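Local coordinates for protein kinase A regulatory subunit, putative (Trypanosoma cruzi, PDB 6FTF), which binds the nucleoside 7-cyano-7-deazainosine in two cyclic nucleotide-binding domains and, as a cAMP-independent regulatory subunit, probably restrains the catalytic subunit of protein kinase A, at residues T41-F46 with F264-G269; V163-G168 with G230-E235; G196-W201 with N241-A246; L236-N241 with L259-F264. One frame throughout, in Å; residues are numbered along the deposited sequence. Where two conformers were deposited one is given.

In the fold
Three of the four contacts border the second 7-cyano-7-deazainosine pocket. Interactions 2, 3 and 4 all touch the ligand, through G234, through V245 and A246, and through L236 and E237 respectively. Interactions 3 and 4 share N241, have centres about 9 Å apart, and are tied by E200 OE2 with N260 ND2 at 2.9 Å. Interaction 4 hands on to interaction 1 at F264, with about 11 Å between centres, as strand 254-260 runs into helix 264-268. Interaction 1, near the middle of the chain, brings residues 41-46 against that helix. It meets interaction 2, about 16 Å away between centres, where L268 packs on L166 and F165.

Interaction 1. Residues T41-F46 with F264-G269; sequences THNVLF and FEMCLG
V44 and M266 carry this contact, in which an Asx turn at residues 43-45 faces the short helix 264-268, the helix that follows the last strand of the second cyclic nucleotide-binding barrel. M266 reaches out with CG anti to its backbone N (chi1 177°) and the rest of the chain extended, which lays the thioether across the backbone of N43 and V44. In the conformer described, SD sits 3.8 Å from N43 CA and takes a weak N-H...S hydrogen bond from V44 N at 3.7 Å, while CE turns on to V44 CG2. The other branch, V44 CG1, points at C267 SG, 3.3 Å away; since M266 and C267 each have two conformers, these sulfur contacts describe one of them. N43 OD1 accepts from L45 N at 3.0 Å, closing the turn, and its ND2, which passes beside M266 SD, is bonded to G106 O. Q176 of helix 171-178 touches both V44 and M266. A water joins the two backbones, giving a hydrogen bond to H42 O at 3.0 Å and accepting one from M266 N at 3.1 Å.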
# COMPACT_ATOMS: atom_id res chain seq x y z
N THR A 41 -0.79 -8.06 -6.20
CA THR A 41 0.48 -7.54 -5.70
C THR A 41 0.47 -6.04 -5.50
O THR A 41 1.40 -5.51 -4.86
CB THR A 41 1.65 -7.96 -6.58
OG1 THR A 41 1.47 -7.43 -7.89
CG2 THR A 41 1.81 -9.48 -6.65
N HIS A 42 -0.53 -5.33 -6.00
CA HIS A 42 -0.64 -3.90 -5.74
C HIS A 42 -1.73 -3.57 -4.73
O HIS A 42 -1.90 -2.40 -4.40
CB HIS A 42 -0.88 -3.14 -7.04
CG HIS A 42 0.31 -3.16 -7.95
ND1 HIS A 42 0.61 -4.24 -8.75
CD2 HIS A 42 1.31 -2.27 -8.12
CE1 HIS A 42 1.73 -3.99 -9.41
NE2 HIS A 42 2.17 -2.80 -9.05
N ASN A 43 -2.44 -4.56 -4.21
CA ASN A 43 -3.50 -4.34 -3.24
C ASN A 43 -2.99 -4.69 -1.85
O ASN A 43 -2.46 -5.78 -1.63
CB ASN A 43 -4.73 -5.18 -3.59
CG ASN A 43 -5.87 -4.92 -2.65
OD1 ASN A 43 -5.83 -5.29 -1.48
ND2 ASN A 43 -6.93 -4.29 -3.15
N VAL A 44 -3.18 -3.77 -0.90
CA VAL A 44 -2.55 -3.90 0.40
C VAL A 44 -2.98 -5.13 1.19
O VAL A 44 -2.26 -5.53 2.11
CB VAL A 44 -2.76 -2.64 1.27
CG1 VAL A 44 -2.26 -1.41 0.56
CG2 VAL A 44 -4.22 -2.52 1.71
N LEU A 45 -4.13 -5.74 0.89
CA LEU A 45 -4.57 -6.90 1.65
C LEU A 45 -3.67 -8.11 1.44
O LEU A 45 -3.74 -9.05 2.24
CB LEU A 45 -5.99 -7.29 1.25
CG LEU A 45 -7.07 -6.28 1.60
CD1 LEU A 45 -8.38 -6.63 0.93
CD2 LEU A 45 -7.26 -6.16 3.11
N PHE A 46 -2.84 -8.10 0.40
CA PHE A 46 -2.00 -9.24 0.05
C PHE A 46 -0.51 -8.93 0.22
O PHE A 46 0.33 -9.69 -0.25
CB PHE A 46 -2.31 -9.69 -1.38
CG PHE A 46 -3.79 -9.88 -1.62
CD1 PHE A 46 -4.42 -11.07 -1.35
CD2 PHE A 46 -4.54 -8.83 -2.08
CE1 PHE A 46 -5.78 -11.21 -1.55
CE2 PHE A 46 -5.90 -8.95 -2.28
CZ PHE A 46 -6.52 -10.14 -2.01
N PHE A 264 2.36 2.12 -3.06
CA PHE A 264 2.36 3.56 -2.85
C PHE A 264 1.07 4.20 -3.34
O PHE A 264 0.46 5.00 -2.63
CB PHE A 264 3.58 4.16 -3.55
CG PHE A 264 3.67 5.66 -3.49
CD1 PHE A 264 3.95 6.30 -2.30
CD2 PHE A 264 3.53 6.42 -4.63
CE1 PHE A 264 4.07 7.68 -2.24
CE2 PHE A 264 3.66 7.79 -4.59
CZ PHE A 264 3.92 8.42 -3.39
N GLU A 265 0.67 3.89 -4.57
CA GLU A 265 -0.53 4.50 -5.13
C GLU A 265 -1.75 4.21 -4.27
O GLU A 265 -2.52 5.12 -3.93
CB GLU A 265 -0.75 3.99 -6.56
CG GLU A 265 -1.91 4.65 -7.27
CD GLU A 265 -1.68 6.14 -7.47
OE1 GLU A 265 -0.52 6.53 -7.73
OE2 GLU A 265 -2.65 6.92 -7.35
N MET A 266 -1.93 2.95 -3.87
CA MET A 266 -3.13 2.61 -3.12
C MET A 266 -3.16 3.28 -1.76
O MET A 266 -4.20 3.80 -1.34
CB MET A 266 -3.30 1.10 -2.96
CG MET A 266 -4.52 0.73 -2.11
SD MET A 266 -5.10 -0.98 -2.33
CE MET A 266 -6.04 -1.10 -0.84
N CYS A 267 -2.04 3.29 -1.06
CA CYS A 267 -1.97 3.72 0.34
C CYS A 267 -1.84 5.23 0.48
O CYS A 267 -2.36 5.84 1.42
CB CYS A 267 -0.72 3.14 1.00
SG CYS A 267 -0.75 1.40 1.19
N LEU A 268 -1.04 5.82 -0.40
CA LEU A 268 -0.67 7.22 -0.23
C LEU A 268 -1.16 8.09 -1.37
O LEU A 268 -0.93 9.30 -1.33
CB LEU A 268 0.85 7.37 -0.04
CG LEU A 268 1.39 6.77 1.26
CD1 LEU A 268 2.87 7.04 1.35
CD2 LEU A 268 0.67 7.33 2.50
N GLY A 269 -1.89 7.53 -2.32
CA GLY A 269 -2.52 8.30 -3.37
C GLY A 269 -3.20 9.55 -2.85
O GLY A 269 -3.04 10.65 -3.41
O HOH W 1 -0.88 0.31 -5.08

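Interaction 2. Residues V163-G168 with G230-E235. With 7CI (7-cyano-7-deazainosine), chain E.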
# COMPACT_ATOMS: atom_id res chain seq x y z
N VAL A 163 1.22 11.16 12.83
CA VAL A 163 2.17 11.53 11.80
C VAL A 163 1.63 12.72 11.00
O VAL A 163 0.58 12.59 10.35
CB VAL A 163 2.47 10.35 10.86
CG1 VAL A 163 3.30 10.80 9.67
CG2 VAL A 163 3.18 9.24 11.63
N PRO A 164 2.33 13.87 10.95
CA PRO A 164 1.76 15.05 10.28
C PRO A 164 1.30 14.83 8.84
O PRO A 164 0.20 15.25 8.50
CB PRO A 164 2.86 16.10 10.41
CG PRO A 164 3.53 15.74 11.70
CD PRO A 164 3.54 14.22 11.73
N PHE A 165 2.11 14.21 7.99
CA PHE A 165 1.75 14.16 6.58
C PHE A 165 0.58 13.22 6.31
O PHE A 165 0.03 13.26 5.20
CB PHE A 165 2.96 13.85 5.69
CG PHE A 165 3.25 12.38 5.47
CD1 PHE A 165 4.01 11.65 6.39
CD2 PHE A 165 2.86 11.75 4.32
CE1 PHE A 165 4.31 10.32 6.15
CE2 PHE A 165 3.17 10.43 4.09
CZ PHE A 165 3.90 9.71 5.02
N LEU A 166 0.16 12.43 7.30
CA LEU A 166 -0.97 11.54 7.16
C LEU A 166 -2.24 12.09 7.79
O LEU A 166 -3.27 11.41 7.80
CB LEU A 166 -0.65 10.18 7.79
CG LEU A 166 0.56 9.47 7.20
CD1 LEU A 166 0.86 8.23 8.00
CD2 LEU A 166 0.36 9.12 5.74
N GLY A 167 -2.22 13.34 8.25
CA GLY A 167 -3.34 13.88 8.98
C GLY A 167 -4.61 13.99 8.17
O GLY A 167 -5.70 14.03 8.76
N GLY A 168 -4.50 14.03 6.86
CA GLY A 168 -5.69 14.07 6.02
C GLY A 168 -6.34 12.73 5.76
O GLY A 168 -7.46 12.71 5.23
N GLY A 230 8.55 11.14 12.61
CA GLY A 230 7.39 11.66 11.92
C GLY A 230 7.64 12.03 10.48
O GLY A 230 6.68 12.15 9.71
N ASP A 231 8.90 12.20 10.09
CA ASP A 231 9.26 12.52 8.72
C ASP A 231 9.32 11.25 7.89
O ASP A 231 9.30 10.12 8.39
CB ASP A 231 10.62 13.21 8.69
CG ASP A 231 10.60 14.60 9.29
OD1 ASP A 231 9.58 15.32 9.15
OD2 ASP A 231 11.61 15.00 9.88
N HIS A 232 9.38 11.44 6.58
CA HIS A 232 9.47 10.34 5.63
C HIS A 232 10.61 10.56 4.64
O HIS A 232 10.97 11.69 4.31
CB HIS A 232 8.17 10.20 4.85
CG HIS A 232 7.71 11.49 4.26
ND1 HIS A 232 8.17 11.98 3.06
CD2 HIS A 232 6.87 12.44 4.76
CE1 HIS A 232 7.62 13.16 2.82
NE2 HIS A 232 6.82 13.46 3.83
N ILE A 233 11.14 9.45 4.13
CA ILE A 233 12.15 9.46 3.08
C ILE A 233 11.83 8.37 2.07
O ILE A 233 11.19 7.36 2.40
CB ILE A 233 13.62 9.31 3.57
CG1 ILE A 233 13.85 8.00 4.34
CG2 ILE A 233 14.05 10.55 4.36
CD1 ILE A 233 13.76 8.10 5.86
N GLY A 234 12.25 8.59 0.82
CA GLY A 234 12.08 7.63 -0.25
C GLY A 234 11.00 7.99 -1.24
O GLY A 234 10.90 7.35 -2.30
N GLU A 235 10.21 9.03 -0.98
CA GLU A 235 9.10 9.32 -1.87
C GLU A 235 9.52 9.99 -3.17
O GLU A 235 8.75 9.93 -4.14
CB GLU A 235 8.03 10.18 -1.19
CG GLU A 235 8.40 11.63 -1.00
CD GLU A 235 9.36 11.89 0.12
OE1 GLU A 235 9.66 10.95 0.90
OE2 GLU A 235 9.81 13.07 0.23
C1 7CI E . 15.66 12.17 0.27
N1 7CI E . 16.22 13.36 -0.47
O1 7CI E . 16.47 11.04 0.02
C2 7CI E . 16.13 14.61 -0.04
N2 7CI E . 15.59 15.08 1.11
O2 7CI E . 13.54 11.26 0.81
C3 7CI E . 15.71 16.40 1.37
N3 7CI E . 16.28 17.27 0.43
O3 7CI E . 13.41 10.02 -1.54
C4 7CI E . 16.80 16.81 -0.76
N4 7CI E . 18.39 15.16 -4.29
C5 7CI E . 16.77 15.43 -1.02
O5 7CI E . 17.25 17.68 -1.56
C6 7CI E . 17.23 14.55 -2.09
C7 7CI E . 16.86 13.29 -1.67
C8 7CI E . 17.87 14.89 -3.29
C9 7CI E . 14.30 11.80 -0.21
C10 7CI E . 14.58 10.86 -1.26
C11 7CI E . 15.71 10.03 -0.62
C12 7CI E . 16.62 9.27 -1.67
O4 7CI E . 16.98 10.12 -2.70
O HOH W 2 4.99 14.04 8.60
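The carbonyl oxygen of G230 takes a 2.8 Å hydrogen bond from a water that in turn accepts from F165 N at 2.9 Å, so the two backbones are joined through one solvent molecule. V163 CG1 comes up to the same oxygen at 3.6 Å, and the F165 ring meets it with its edge. Further along, F165 and H232 form an edge-to-face pair, with centroids 4.4 Å apart and ring planes at 56°. The H232 edge leads with CD2, which stands over the rim of the phenyl face nearest CD1, at 3.4 Å. L166 CD2 covers the opposite face, so the phenyl ring is held between a leucine methyl and the imidazole. L275 of helix 272-275 touches both aromatic side chains. A chi1 of 50° swings the H232 imidazole toward F165, and chi2 of 84° turns CD2 to the phenyl and ND1 to E235. ND1 donates to E235 OE1 at 2.8 Å. OE1 lies in the imidazole plane, while ND1 meets it from above the carboxylate plane; the bond helps to fix the rotation of the imidazole. G234 N gives the ligand a hydrogen bond at O2, 3.0 Å away, and a weak one at O3. This glycine turn from strand 232-233 into helix 235-240, with G234 N on the ribose and E235 held by H232, corresponds to the phosphate-binding cassette of cyclic nucleotide-binding domains.

Interaction 3. Residues G196-W201 with N241-A246. With 7CI (7-cyano-7-deazainosine), chain E.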
# COMPACT_ATOMS: atom_id res chain seq x y z
N GLY A 196 21.88 6.01 -5.95
CA GLY A 196 22.08 5.28 -7.19
C GLY A 196 21.34 3.98 -7.32
O GLY A 196 21.64 3.21 -8.25
N GLU A 197 20.34 3.73 -6.49
CA GLU A 197 19.60 2.47 -6.52
C GLU A 197 18.18 2.69 -7.02
O GLU A 197 17.71 3.79 -7.17
CB GLU A 197 19.63 1.74 -5.17
CG GLU A 197 19.15 2.48 -3.94
CD GLU A 197 19.46 1.70 -2.61
OE1 GLU A 197 20.24 0.73 -2.70
OE2 GLU A 197 18.97 2.04 -1.50
N GLU A 198 17.51 1.57 -7.29
CA GLU A 198 16.18 1.59 -7.89
C GLU A 198 15.22 2.45 -7.10
O GLU A 198 14.38 3.16 -7.67
CB GLU A 198 15.65 0.16 -7.97
CG GLU A 198 14.50 -0.06 -8.91
CD GLU A 198 14.95 -0.17 -10.35
OE1 GLU A 198 14.47 0.64 -11.18
OE2 GLU A 198 15.78 -1.05 -10.65
N GLY A 199 15.28 2.38 -5.79
CA GLY A 199 14.40 3.22 -5.01
C GLY A 199 13.02 2.60 -4.95
O GLY A 199 12.09 3.00 -5.64
N GLU A 200 12.92 1.61 -4.08
CA GLU A 200 11.80 0.70 -3.98
C GLU A 200 11.03 0.89 -2.68
O GLU A 200 9.95 0.30 -2.52
CB GLU A 200 12.38 -0.73 -4.12
CG GLU A 200 11.73 -1.89 -3.39
CD GLU A 200 11.75 -3.15 -4.22
OE1 GLU A 200 12.78 -3.37 -4.90
OE2 GLU A 200 10.77 -3.91 -4.20
N TRP A 201 11.54 1.72 -1.77
CA TRP A 201 11.07 1.72 -0.40
C TRP A 201 10.89 3.13 0.14
O TRP A 201 11.77 3.98 -0.00
CB TRP A 201 12.09 1.01 0.48
CG TRP A 201 12.29 -0.43 0.15
CD1 TRP A 201 13.37 -1.01 -0.45
CD2 TRP A 201 11.37 -1.49 0.45
NE1 TRP A 201 13.18 -2.37 -0.54
CE2 TRP A 201 11.97 -2.69 0.00
CE3 TRP A 201 10.12 -1.55 1.06
CZ2 TRP A 201 11.33 -3.93 0.13
CZ3 TRP A 201 9.49 -2.78 1.18
CH2 TRP A 201 10.11 -3.95 0.74
N ASN A 241 9.95 9.12 -10.69
CA ASN A 241 10.38 7.97 -11.50
C ASN A 241 11.87 8.03 -11.87
O ASN A 241 12.25 7.97 -13.04
CB ASN A 241 9.52 7.84 -12.75
CG ASN A 241 8.11 7.44 -12.43
OD1 ASN A 241 7.88 6.54 -11.64
ND2 ASN A 241 7.16 8.10 -13.06
N HIS A 242 12.71 8.07 -10.84
CA HIS A 242 14.16 8.05 -11.06
C HIS A 242 14.83 7.25 -9.95
O HIS A 242 14.23 6.99 -8.90
CB HIS A 242 14.74 9.47 -11.18
CG HIS A 242 14.47 10.34 -9.99
ND1 HIS A 242 15.09 10.17 -8.78
CD2 HIS A 242 13.61 11.38 -9.82
CE1 HIS A 242 14.63 11.06 -7.91
NE2 HIS A 242 13.74 11.81 -8.52
N ARG A 243 16.08 6.86 -10.19
CA ARG A 243 16.86 6.17 -9.17
C ARG A 243 17.19 7.13 -8.03
O ARG A 243 17.07 8.34 -8.14
CB ARG A 243 18.11 5.55 -9.78
CG ARG A 243 17.81 4.46 -10.80
CD ARG A 243 19.06 3.84 -11.37
NE ARG A 243 19.71 2.89 -10.48
CZ ARG A 243 19.46 1.58 -10.45
NH1 ARG A 243 18.52 1.05 -11.19
NH2 ARG A 243 20.17 0.80 -9.65
N THR A 244 17.62 6.58 -6.90
CA THR A 244 17.84 7.41 -5.72
C THR A 244 18.98 8.39 -5.95
O THR A 244 20.01 8.07 -6.54
CB THR A 244 18.09 6.56 -4.48
OG1 THR A 244 19.22 5.75 -4.72
CG2 THR A 244 16.89 5.68 -4.13
N VAL A 245 18.76 9.60 -5.47
CA VAL A 245 19.65 10.72 -5.69
C VAL A 245 20.37 11.15 -4.43
O VAL A 245 21.12 12.13 -4.45
CB VAL A 245 18.91 11.90 -6.35
CG1 VAL A 245 18.59 11.55 -7.80
CG2 VAL A 245 17.61 12.21 -5.62
N ALA A 246 20.18 10.44 -3.32
CA ALA A 246 20.90 10.72 -2.09
C ALA A 246 21.00 9.45 -1.27
O ALA A 246 20.16 8.55 -1.40
CB ALA A 246 20.17 11.78 -1.27
C1 7CI E . 15.66 12.17 0.27
N1 7CI E . 16.22 13.36 -0.47
O1 7CI E . 16.47 11.04 0.02
C2 7CI E . 16.13 14.61 -0.04
N2 7CI E . 15.59 15.08 1.11
O2 7CI E . 13.54 11.26 0.81
C3 7CI E . 15.71 16.40 1.37
N3 7CI E . 16.28 17.27 0.43
O3 7CI E . 13.41 10.02 -1.54
C4 7CI E . 16.80 16.81 -0.76
N4 7CI E . 18.39 15.16 -4.29
C5 7CI E . 16.77 15.43 -1.02
O5 7CI E . 17.25 17.68 -1.56
C6 7CI E . 17.23 14.55 -2.09
C7 7CI E . 16.86 13.29 -1.67
C8 7CI E . 17.87 14.89 -3.29
C9 7CI E . 14.30 11.80 -0.21
C10 7CI E . 14.58 10.86 -1.26
C11 7CI E . 15.71 10.03 -0.62
C12 7CI E . 16.62 9.27 -1.67
O4 7CI E . 16.98 10.12 -2.70
O HOH W 3 16.50 2.18 -12.81
O HOH W 4 18.59 -1.90 -11.40
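R243 lies along the backbone of G196-E198, starting with CB against E197 O at 3.2 Å. CG stays beside that oxygen, and CD passes toward G196 O. A bend at chi3 (77°) then turns the guanidinium edge to G196 O, which NE reaches at 3.0 Å and NH2 at 3.2 Å. The NH2 bond follows a lone pair in the carbonyl plane, whereas NE comes from above that plane. One guanidinium face lies on the peptide between E197 and E198, with E198 N over its centre. At the other tip, R243 NH1 makes a long salt bridge to E198 OE2 at 3.5 Å. Two waters accompany it, each bridging NH1 to one carboxylate oxygen. T244 holds the backbones together next to it: its N donates to E197 O at 2.8 Å, its O accepts from G196 N, and OG1 accepts from E197 N at 2.9 Å while also bonded to H194 O. Beyond T244, V245 N and A246 N give weak hydrogen bonds to the ligand's O4. The contact thus joins two loops of the barrel, one linking strands 191-193 and 201-205, the other leading from helix 235-240 into strand 247-250.

Interaction 4. Residues L236-N241 with L259-F264. With 7CI (7-cyano-7-deazainosine), chain E.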
# COMPACT_ATOMS: atom_id res chain seq x y z
N LEU A 236 10.68 10.64 -3.23
CA LEU A 236 10.97 11.45 -4.41
C LEU A 236 11.09 10.57 -5.64
O LEU A 236 10.59 10.92 -6.73
CB LEU A 236 12.25 12.25 -4.22
CG LEU A 236 12.25 13.25 -3.06
CD1 LEU A 236 13.55 14.02 -3.04
CD2 LEU A 236 11.07 14.22 -3.15
N GLU A 237 11.74 9.44 -5.50
CA GLU A 237 11.90 8.51 -6.61
C GLU A 237 10.56 7.97 -7.08
O GLU A 237 10.40 7.67 -8.27
CB GLU A 237 12.80 7.36 -6.18
CG GLU A 237 14.26 7.77 -5.94
CD GLU A 237 14.49 8.64 -4.71
OE1 GLU A 237 13.81 8.44 -3.67
OE2 GLU A 237 15.38 9.53 -4.78
N PHE A 238 9.62 7.80 -6.15
CA PHE A 238 8.30 7.28 -6.47
C PHE A 238 7.49 8.33 -7.23
O PHE A 238 6.70 7.98 -8.13
CB PHE A 238 7.49 6.96 -5.21
CG PHE A 238 8.00 5.83 -4.35
CD1 PHE A 238 9.22 5.17 -4.54
CD2 PHE A 238 7.18 5.41 -3.31
CE1 PHE A 238 9.60 4.13 -3.68
CE2 PHE A 238 7.53 4.38 -2.49
CZ PHE A 238 8.74 3.75 -2.66
N LEU A 239 7.64 9.60 -6.85
CA LEU A 239 6.90 10.70 -7.48
C LEU A 239 7.43 10.98 -8.88
O LEU A 239 6.64 11.26 -9.80
CB LEU A 239 7.04 11.97 -6.64
CG LEU A 239 6.32 11.92 -5.29
CD1 LEU A 239 6.72 13.10 -4.44
CD2 LEU A 239 4.80 11.89 -5.44
N ASN A 240 8.75 10.95 -9.06
CA ASN A 240 9.38 11.45 -10.27
C ASN A 240 10.11 10.38 -11.06
O ASN A 240 10.78 10.70 -12.05
CB ASN A 240 10.27 12.65 -9.92
CG ASN A 240 9.45 13.84 -9.48
OD1 ASN A 240 8.37 14.10 -10.05
ND2 ASN A 240 9.92 14.58 -8.49
N ASN A 241 9.95 9.12 -10.69
CA ASN A 241 10.38 7.97 -11.50
C ASN A 241 11.87 8.03 -11.87
O ASN A 241 12.25 7.97 -13.04
CB ASN A 241 9.52 7.84 -12.75
CG ASN A 241 8.11 7.44 -12.43
OD1 ASN A 241 7.88 6.54 -11.64
ND2 ASN A 241 7.16 8.10 -13.06
N LEU A 259 7.31 0.95 3.53
CA LEU A 259 6.28 0.73 2.52
C LEU A 259 6.93 0.46 1.17
O LEU A 259 7.79 1.22 0.72
CB LEU A 259 5.46 2.00 2.42
CG LEU A 259 4.36 2.00 1.38
CD1 LEU A 259 3.22 1.06 1.77
CD2 LEU A 259 3.82 3.40 1.16
N ASN A 260 6.50 -0.60 0.50
CA ASN A 260 7.01 -0.87 -0.84
C ASN A 260 6.33 -0.01 -1.90
O ASN A 260 5.14 0.29 -1.83
CB ASN A 260 6.84 -2.35 -1.19
CG ASN A 260 7.62 -2.74 -2.42
OD1 ASN A 260 7.10 -2.73 -3.54
ND2 ASN A 260 8.89 -3.03 -2.24
N ARG A 261 7.11 0.33 -2.93
CA ARG A 261 6.62 1.15 -4.03
C ARG A 261 5.36 0.59 -4.67
O ARG A 261 4.53 1.35 -5.13
CB ARG A 261 7.73 1.32 -5.06
CG ARG A 261 7.48 2.36 -6.10
CD ARG A 261 8.71 2.52 -6.96
NE ARG A 261 8.53 3.54 -7.97
CZ ARG A 261 9.48 3.86 -8.86
NH1 ARG A 261 10.65 3.25 -8.85
NH2 ARG A 261 9.23 4.79 -9.77
N ARG A 262 5.21 -0.74 -4.71
CA ARG A 262 4.03 -1.31 -5.36
C ARG A 262 2.74 -0.95 -4.65
O ARG A 262 1.67 -1.03 -5.27
CB ARG A 262 4.16 -2.83 -5.50
CG ARG A 262 4.20 -3.60 -4.21
CD ARG A 262 4.82 -5.01 -4.40
NE ARG A 262 5.10 -5.73 -3.14
CZ ARG A 262 4.36 -6.71 -2.63
NH1 ARG A 262 3.23 -7.09 -3.22
NH2 ARG A 262 4.72 -7.30 -1.50
N HIS A 263 2.81 -0.54 -3.38
CA HIS A 263 1.63 -0.17 -2.61
C HIS A 263 1.47 1.33 -2.47
O HIS A 263 0.50 1.79 -1.85
CB HIS A 263 1.71 -0.81 -1.24
CG HIS A 263 1.73 -2.30 -1.30
ND1 HIS A 263 2.73 -3.05 -0.72
CD2 HIS A 263 0.90 -3.18 -1.93
CE1 HIS A 263 2.50 -4.33 -0.96
NE2 HIS A 263 1.40 -4.43 -1.71
N PHE A 264 2.36 2.12 -3.06
CA PHE A 264 2.36 3.56 -2.85
C PHE A 264 1.07 4.20 -3.34
O PHE A 264 0.46 5.00 -2.63
CB PHE A 264 3.58 4.16 -3.55
CG PHE A 264 3.67 5.66 -3.49
CD1 PHE A 264 3.95 6.30 -2.30
CD2 PHE A 264 3.53 6.42 -4.63
CE1 PHE A 264 4.07 7.68 -2.24
CE2 PHE A 264 3.66 7.79 -4.59
CZ PHE A 264 3.92 8.42 -3.39
C1 7CI E . 15.66 12.17 0.27
N1 7CI E . 16.22 13.36 -0.47
O1 7CI E . 16.47 11.04 0.02
C2 7CI E . 16.13 14.61 -0.04
N2 7CI E . 15.59 15.08 1.11
O2 7CI E . 13.54 11.26 0.81
C3 7CI E . 15.71 16.40 1.37
N3 7CI E . 16.28 17.27 0.43
O3 7CI E . 13.41 10.02 -1.54
C4 7CI E . 16.80 16.81 -0.76
N4 7CI E . 18.39 15.16 -4.29
C5 7CI E . 16.77 15.43 -1.02
O5 7CI E . 17.25 17.68 -1.56
C6 7CI E . 17.23 14.55 -2.09
C7 7CI E . 16.86 13.29 -1.67
C8 7CI E . 17.87 14.89 -3.29
C9 7CI E . 14.30 11.80 -0.21
C10 7CI E . 14.58 10.86 -1.26
C11 7CI E . 15.71 10.03 -0.62
C12 7CI E . 16.62 9.27 -1.67
O4 7CI E . 16.98 10.12 -2.70
O HOH W 5 6.36 5.22 -8.51
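Carbon and ring contacts centre on F238. Its ring has R261 laid over one face: R261 CG is 3.7 Å from the ring centroid, nearly on the normal, with CB and CD to either side of it along the extended chain. R261 leaves its backbone with CG beside the carbonyl carbon (chi1 -168°), carries its chain past the phenyl and sets its guanidinium beyond the ring, the two planes only 6° apart. The F238 edge turns to the face of F264 in a T-shaped pair, centroids 5.1 Å apart and planes at 74°, and F238 CD2 lies over the F264 face, 3.5 Å from F264 CD1. L239 CD2 meets the rim of the same F264 ring at CZ. Helix 235-240, the short helix of the phosphate-binding cassette, is packed against the turn after strand 254-260 and the start of helix 264-268. Polar contacts gather at the R261 tip. NH2 hydrogen-bonds to S299 O and, only weakly, to N241 OD1 at 2.9 Å, while NE reaches F238 O through a water. On the ligand side of the helix, E237 accepts from two ribose hydroxyls, O3 at OE1 and O4 at OE2, both at 2.7 Å, and L236 N donates to O3.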